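Local coordinates for protein ribose-phosphate pyrophosphokinase (PDB 7PN0) that probably catalyses the transfer of diphosphate from ATP to ribose 5-phosphate, giving phosphoribosyl pyrophosphate, a precursor of nucleotides, at residues 29-43 against 64-76. Residues are numbered along the deposited sequence; the frame is centred on the assembly and turned at random.
Sequences STTLRFANDNLFVRY and DHLMELLMMVDAA. With ADP (adenosine-5'-diphosphate), chain I.
Arg33 leaves its strand with CG opposite the backbone N and then bends at chi3, which swings the guanidinium over to Asp64, in the first turn of helix 62-78. NH1 and NH2 both converge on a single oxygen in a salt bridge, with NH1 2.7 Å from Asp64 OD2; that oxygen lies almost in the guanidinium plane, whereas both nitrogens approach from one face of the carboxylate. NH1 also makes a straighter salt bridge to Asp37 OD1 (N-H...acceptor 157° against 142° to Asp64 OD2), so one arginine ties the turn to the helix, and a water within hydrogen-bonding distance of both Asp37 OD2 and Asp64 OD1 may bridge them. Glu68 reaches Thr31 by an extended chain: its OE2 accepts from Thr31 OG1 at 2.6 Å on the anti side, while OE1 is held by Gln9 N and Gln56 NE2.

The β-hairpin 29-43 lies across helix 62-78 of the N-terminal PRTase-like domain; the axis of strand 39-43 runs at 38° to that of 64-76, the two axes 8.4 Å apart at closest approach. The hairpin's far end holds adenine: the Phe34 ring lies against one face of the base, and Asn36 ND2 donates to ADP N1 at 3.0 Å. Asp100 and Ser96 of the second subunit also bind this nucleotide, placing the site at a subunit interface.

Along the strand, Leu39 CD2 meets Met67 CG at 4.0 Å, and Val41 sets CG1 on Met72 CG (3.9 Å) and CG2 on Ala75 CB (4.0 Å). Tyr43 OH donates to Met72 O at 2.7 Å from above the carbonyl plane, opposite the helical Ala76 N, giving that oxygen two donors; Phe6 meets the tyrosine ring edge-to-face.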
loop_
_atom_site.group_PDB
_atom_site.type_symbol
_atom_site.label_atom_id
_atom_site.label_comp_id
_atom_site.label_asym_id
_atom_site.label_seq_id
_atom_site.Cartn_x
_atom_site.Cartn_y
_atom_site.Cartn_z
ATOM N N SER A 29 -4.529 28.055 -13.011
ATOM C CA SER A 29 -3.926 26.806 -13.547
ATOM C C SER A 29 -4.215 26.713 -15.029
ATOM O O SER A 29 -5.310 27.159 -15.432
ATOM C CB SER A 29 -4.443 25.587 -12.835
ATOM O OG SER A 29 -5.857 25.551 -12.876
ATOM N N THR A 30 -3.293 26.145 -15.800
ATOM C CA THR A 30 -3.563 25.955 -17.242
ATOM C C THR A 30 -3.606 24.474 -17.568
ATOM O O THR A 30 -2.830 23.657 -16.979
ATOM C CB THR A 30 -2.709 26.803 -18.193
ATOM O OG1 THR A 30 -1.898 25.980 -19.031
ATOM C CG2 THR A 30 -1.893 27.833 -17.477
ATOM N N THR A 31 -4.557 24.161 -18.432
ATOM C CA THR A 31 -4.670 22.846 -19.057
ATOM C C THR A 31 -4.573 23.053 -20.572
ATOM O O THR A 31 -5.315 23.913 -21.097
ATOM C CB THR A 31 -5.949 22.148 -18.592
ATOM O OG1 THR A 31 -5.919 21.960 -17.168
ATOM C CG2 THR A 31 -6.123 20.840 -19.351
ATOM N N LEU A 32 -3.628 22.372 -21.191
ATOM C CA LEU A 32 -3.345 22.376 -22.654
ATOM C C LEU A 32 -3.680 20.973 -23.140
ATOM O O LEU A 32 -3.447 19.997 -22.403
ATOM C CB LEU A 32 -1.855 22.687 -22.934
ATOM C CG LEU A 32 -1.246 23.955 -22.307
ATOM C CD1 LEU A 32 0.169 24.189 -22.792
ATOM C CD2 LEU A 32 -2.085 25.196 -22.576
ATOM N N ARG A 33 -4.043 20.873 -24.413
ATOM C CA ARG A 33 -4.123 19.617 -25.146
ATOM C C ARG A 33 -3.110 19.741 -26.288
ATOM O O ARG A 33 -3.259 20.636 -27.115
ATOM C CB ARG A 33 -5.585 19.405 -25.552
ATOM C CG ARG A 33 -5.833 18.204 -26.449
ATOM C CD ARG A 33 -7.191 18.302 -27.163
ATOM N NE ARG A 33 -8.208 18.590 -26.163
ATOM C CZ ARG A 33 -9.003 17.696 -25.598
ATOM N NH1 ARG A 33 -8.958 16.422 -25.975
ATOM N NH2 ARG A 33 -9.863 18.098 -24.671
ATOM N N PHE A 34 -2.099 18.893 -26.335
ATOM C CA PHE A 34 -1.101 18.875 -27.442
ATOM C C PHE A 34 -1.802 18.334 -28.693
ATOM O O PHE A 34 -2.957 17.844 -28.600
ATOM C CB PHE A 34 0.122 18.057 -27.046
ATOM C CG PHE A 34 0.861 18.542 -25.833
ATOM C CD1 PHE A 34 1.453 19.803 -25.808
ATOM C CD2 PHE A 34 0.976 17.741 -24.707
ATOM C CE1 PHE A 34 2.173 20.219 -24.699
ATOM C CE2 PHE A 34 1.646 18.185 -23.582
ATOM C CZ PHE A 34 2.270 19.410 -23.589
ATOM N N ALA A 35 -1.157 18.441 -29.854
ATOM C CA ALA A 35 -1.733 18.005 -31.144
ATOM C C ALA A 35 -2.048 16.504 -31.066
ATOM O O ALA A 35 -2.946 16.054 -31.773
ATOM C CB ALA A 35 -0.757 18.339 -32.246
ATOM N N ASN A 36 -1.296 15.744 -30.262
ATOM C CA ASN A 36 -1.454 14.275 -30.108
ATOM C C ASN A 36 -2.579 13.926 -29.112
ATOM O O ASN A 36 -2.665 12.748 -28.730
ATOM C CB ASN A 36 -0.133 13.660 -29.692
ATOM C CG ASN A 36 0.333 14.146 -28.334
ATOM O OD1 ASN A 36 -0.369 14.898 -27.659
ATOM N ND2 ASN A 36 1.483 13.673 -27.918
ATOM N N ASP A 37 -3.352 14.915 -28.652
ATOM C CA ASP A 37 -4.540 14.768 -27.762
ATOM C C ASP A 37 -4.097 14.409 -26.337
ATOM O O ASP A 37 -4.959 13.986 -25.561
ATOM C CB ASP A 37 -5.532 13.737 -28.315
ATOM C CG ASP A 37 -6.958 13.884 -27.810
ATOM O OD1 ASP A 37 -7.434 15.025 -27.719
ATOM O OD2 ASP A 37 -7.618 12.820 -27.570
ATOM N N ASN A 38 -2.813 14.508 -26.026
ATOM C CA ASN A 38 -2.321 14.345 -24.646
ATOM C C ASN A 38 -2.576 15.639 -23.896
ATOM O O ASN A 38 -2.428 16.757 -24.479
ATOM C CB ASN A 38 -0.843 13.974 -24.602
ATOM C CG ASN A 38 -0.585 12.581 -25.128
ATOM O OD1 ASN A 38 -1.291 12.066 -26.027
ATOM N ND2 ASN A 38 0.423 11.965 -24.572
ATOM N N LEU A 39 -2.819 15.501 -22.605
ATOM C CA LEU A 39 -3.100 16.633 -21.711
ATOM C C LEU A 39 -1.828 17.053 -20.964
ATOM O O LEU A 39 -0.870 16.254 -20.835
ATOM C CB LEU A 39 -4.157 16.230 -20.678
ATOM C CG LEU A 39 -5.610 16.613 -20.897
ATOM C CD1 LEU A 39 -5.921 17.133 -22.272
ATOM C CD2 LEU A 39 -6.553 15.541 -20.428
ATOM N N PHE A 40 -1.873 18.287 -20.519
ATOM C CA PHE A 40 -0.808 18.964 -19.748
ATOM C C PHE A 40 -1.475 19.913 -18.768
ATOM O O PHE A 40 -2.293 20.748 -19.187
ATOM C CB PHE A 40 0.138 19.689 -20.704
ATOM C CG PHE A 40 1.206 20.499 -19.999
ATOM C CD1 PHE A 40 2.405 19.924 -19.627
ATOM C CD2 PHE A 40 1.019 21.846 -19.749
ATOM C CE1 PHE A 40 3.388 20.670 -18.988
ATOM C CE2 PHE A 40 2.011 22.595 -19.131
ATOM C CZ PHE A 40 3.184 22.000 -18.745
ATOM N N VAL A 41 -1.112 19.830 -17.489
ATOM C CA VAL A 41 -1.634 20.762 -16.455
ATOM C C VAL A 41 -0.445 21.493 -15.834
ATOM O O VAL A 41 0.669 20.925 -15.777
ATOM C CB VAL A 41 -2.482 20.048 -15.389
ATOM C CG1 VAL A 41 -3.658 19.303 -16.036
ATOM C CG2 VAL A 41 -1.639 19.158 -14.524
ATOM N N ARG A 42 -0.665 22.709 -15.353
ATOM C CA ARG A 42 0.382 23.483 -14.663
ATOM C C ARG A 42 -0.273 24.512 -13.737
ATOM O O ARG A 42 -1.082 25.285 -14.192
ATOM C CB ARG A 42 1.308 24.133 -15.708
ATOM C CG ARG A 42 2.546 24.802 -15.100
ATOM C CD ARG A 42 3.426 25.543 -16.116
ATOM N NE ARG A 42 2.677 26.604 -16.801
ATOM C CZ ARG A 42 2.565 26.782 -18.125
ATOM N NH1 ARG A 42 1.839 27.783 -18.584
ATOM N NH2 ARG A 42 3.168 25.982 -18.996
ATOM N N TYR A 43 0.158 24.564 -12.478
ATOM C CA TYR A 43 -0.245 25.628 -11.529
ATOM C C TYR A 43 0.733 26.787 -11.709
ATOM O O TYR A 43 1.961 26.594 -11.677
ATOM C CB TYR A 43 -0.257 25.146 -10.085
ATOM C CG TYR A 43 -1.280 24.071 -9.813
ATOM C CD1 TYR A 43 -2.619 24.381 -9.622
ATOM C CD2 TYR A 43 -0.910 22.726 -9.776
ATOM C CE1 TYR A 43 -3.558 23.399 -9.360
ATOM C CE2 TYR A 43 -1.836 21.729 -9.495
ATOM C CZ TYR A 43 -3.174 22.064 -9.346
ATOM O OH TYR A 43 -4.119 21.120 -9.069
ATOM N N ASP A 64 -11.534 13.140 -20.692
ATOM C CA ASP A 64 -10.578 14.258 -20.610
ATOM C C ASP A 64 -10.755 14.934 -19.256
ATOM O O ASP A 64 -9.757 15.321 -18.653
ATOM C CB ASP A 64 -10.739 15.276 -21.738
ATOM C CG ASP A 64 -10.229 14.893 -23.112
ATOM O OD1 ASP A 64 -9.359 14.001 -23.216
ATOM O OD2 ASP A 64 -10.710 15.535 -24.094
ATOM N N HIS A 65 -11.988 15.065 -18.754
ATOM C CA HIS A 65 -12.202 15.749 -17.462
ATOM C C HIS A 65 -11.698 14.861 -16.309
ATOM O O HIS A 65 -11.137 15.399 -15.351
ATOM C CB HIS A 65 -13.664 16.118 -17.318
ATOM C CG HIS A 65 -14.075 17.220 -18.225
ATOM N ND1 HIS A 65 -13.218 18.232 -18.613
ATOM C CD2 HIS A 65 -15.280 17.521 -18.750
ATOM C CE1 HIS A 65 -13.884 19.113 -19.356
ATOM N NE2 HIS A 65 -15.114 18.663 -19.521
ATOM N N LEU A 66 -11.920 13.547 -16.385
ATOM C CA LEU A 66 -11.380 12.581 -15.387
ATOM C C LEU A 66 -9.851 12.692 -15.371
ATOM O O LEU A 66 -9.282 12.843 -14.294
ATOM C CB LEU A 66 -11.794 11.143 -15.749
ATOM C CG LEU A 66 -11.120 10.046 -14.931
ATOM C CD1 LEU A 66 -11.277 10.296 -13.442
ATOM C CD2 LEU A 66 -11.650 8.653 -15.340
ATOM N N MET A 67 -9.206 12.612 -16.533
ATOM C CA MET A 67 -7.721 12.641 -16.589
ATOM C C MET A 67 -7.219 14.006 -16.100
ATOM O O MET A 67 -6.244 14.054 -15.349
ATOM C CB MET A 67 -7.221 12.387 -18.019
ATOM C CG MET A 67 -5.723 12.367 -18.116
ATOM S SD MET A 67 -5.093 11.095 -16.982
ATOM C CE MET A 67 -3.410 10.950 -17.539
ATOM N N GLU A 68 -7.834 15.113 -16.545
ATOM C CA GLU A 68 -7.444 16.463 -16.064
ATOM C C GLU A 68 -7.491 16.483 -14.534
ATOM O O GLU A 68 -6.564 17.057 -13.908
ATOM C CB GLU A 68 -8.318 17.553 -16.695
ATOM C CG GLU A 68 -7.915 18.951 -16.243
ATOM C CD GLU A 68 -8.837 20.068 -16.683
ATOM O OE1 GLU A 68 -10.022 19.795 -16.928
ATOM O OE2 GLU A 68 -8.353 21.203 -16.789
ATOM N N LEU A 69 -8.563 15.975 -13.920
ATOM C CA LEU A 69 -8.695 15.944 -12.443
ATOM C C LEU A 69 -7.549 15.108 -11.848
ATOM O O LEU A 69 -6.907 15.604 -10.863
ATOM C CB LEU A 69 -10.063 15.359 -12.038
ATOM C CG LEU A 69 -10.354 15.232 -10.530
ATOM C CD1 LEU A 69 -10.205 16.543 -9.774
ATOM C CD2 LEU A 69 -11.746 14.662 -10.315
ATOM N N LEU A 70 -7.337 13.878 -12.332
ATOM C CA LEU A 70 -6.244 12.993 -11.825
ATOM C C LEU A 70 -4.904 13.749 -11.910
ATOM O O LEU A 70 -4.126 13.771 -10.915
ATOM C CB LEU A 70 -6.238 11.716 -12.647
ATOM C CG LEU A 70 -7.448 10.809 -12.461
ATOM C CD1 LEU A 70 -7.332 9.580 -13.327
ATOM C CD2 LEU A 70 -7.593 10.411 -10.998
ATOM N N MET A 71 -4.623 14.378 -13.061
ATOM C CA MET A 71 -3.350 15.117 -13.280
ATOM C C MET A 71 -3.265 16.371 -12.374
ATOM O O MET A 71 -2.198 16.631 -11.827
ATOM C CB MET A 71 -3.253 15.527 -14.746
ATOM C CG MET A 71 -3.012 14.406 -15.626
ATOM S SD MET A 71 -2.994 14.919 -17.349
ATOM C CE MET A 71 -1.478 15.857 -17.385
ATOM N N MET A 72 -4.364 17.098 -12.137
ATOM C CA MET A 72 -4.331 18.291 -11.235
ATOM C C MET A 72 -4.128 17.862 -9.782
ATOM O O MET A 72 -3.387 18.516 -9.065
ATOM C CB MET A 72 -5.608 19.109 -11.391
ATOM C CG MET A 72 -5.648 19.835 -12.695
ATOM S SD MET A 72 -7.084 20.915 -12.835
ATOM C CE MET A 72 -6.587 22.185 -11.693
ATOM N N VAL A 73 -4.711 16.735 -9.371
ATOM C CA VAL A 73 -4.512 16.188 -8.007
ATOM C C VAL A 73 -3.057 15.757 -7.862
ATOM O O VAL A 73 -2.357 16.175 -6.847
ATOM C CB VAL A 73 -5.485 15.021 -7.776
ATOM C CG1 VAL A 73 -5.009 14.168 -6.625
ATOM C CG2 VAL A 73 -6.886 15.543 -7.569
ATOM N N ASP A 74 -2.580 15.000 -8.841
ATOM C CA ASP A 74 -1.162 14.548 -8.888
ATOM C C ASP A 74 -0.169 15.727 -8.779
ATOM O O ASP A 74 0.793 15.683 -7.964
ATOM C CB ASP A 74 -0.920 13.698 -10.119
ATOM C CG ASP A 74 0.506 13.219 -10.179
ATOM O OD1 ASP A 74 0.934 12.451 -9.244
ATOM O OD2 ASP A 74 1.173 13.641 -11.118
ATOM N N ALA A 75 -0.359 16.718 -9.638
ATOM C CA ALA A 75 0.515 17.899 -9.771
ATOM C C ALA A 75 0.447 18.692 -8.463
ATOM O O ALA A 75 1.507 19.176 -8.010
ATOM C CB ALA A 75 0.078 18.699 -10.967
ATOM N N ALA A 76 -0.729 18.779 -7.825
ATOM C CA ALA A 76 -0.896 19.506 -6.544
ATOM C C ALA A 76 -0.067 18.812 -5.481
ATOM O O ALA A 76 0.643 19.552 -4.736
ATOM C CB ALA A 76 -2.338 19.616 -6.114
HETATM P PB ADP I . 11.421 15.210 -24.163
HETATM O O1B ADP I . 10.526 14.793 -22.979
HETATM O O2B ADP I . 10.749 15.030 -25.511
HETATM O O3B ADP I . 12.789 14.594 -24.116
HETATM P PA ADP I . 11.449 17.696 -25.461
HETATM O O1A ADP I . 12.313 18.895 -25.251
HETATM O O2A ADP I . 11.570 16.785 -26.644
HETATM O O3A ADP I . 11.674 16.800 -24.154
HETATM O "O5'" ADP I . 9.912 18.145 -25.363
HETATM C "C5'" ADP I . 9.307 18.180 -24.056
HETATM C "C4'" ADP I . 8.112 19.091 -24.094
HETATM O "O4'" ADP I . 7.045 18.431 -24.824
HETATM C "C3'" ADP I . 7.516 19.427 -22.727
HETATM O "O3'" ADP I . 8.170 20.520 -22.099
HETATM C "C2'" ADP I . 6.081 19.760 -23.109
HETATM O "O2'" ADP I . 5.975 21.078 -23.607
HETATM C "C1'" ADP I . 5.828 18.722 -24.206
HETATM N N9 ADP I . 5.226 17.469 -23.742
HETATM C C8 ADP I . 5.260 16.899 -22.492
HETATM N N7 ADP I . 4.544 15.796 -22.408
HETATM C C5 ADP I . 3.998 15.658 -23.684
HETATM C C6 ADP I . 3.139 14.703 -24.251
HETATM N N6 ADP I . 2.657 13.677 -23.551
HETATM N N1 ADP I . 2.731 14.896 -25.528
HETATM C C2 ADP I . 3.233 15.933 -26.215
HETATM N N3 ADP I . 4.077 16.878 -25.800
HETATM C C4 ADP I . 4.410 16.694 -24.508
HETATM O O HOH W 1 -8.937 12.394 -25.346
#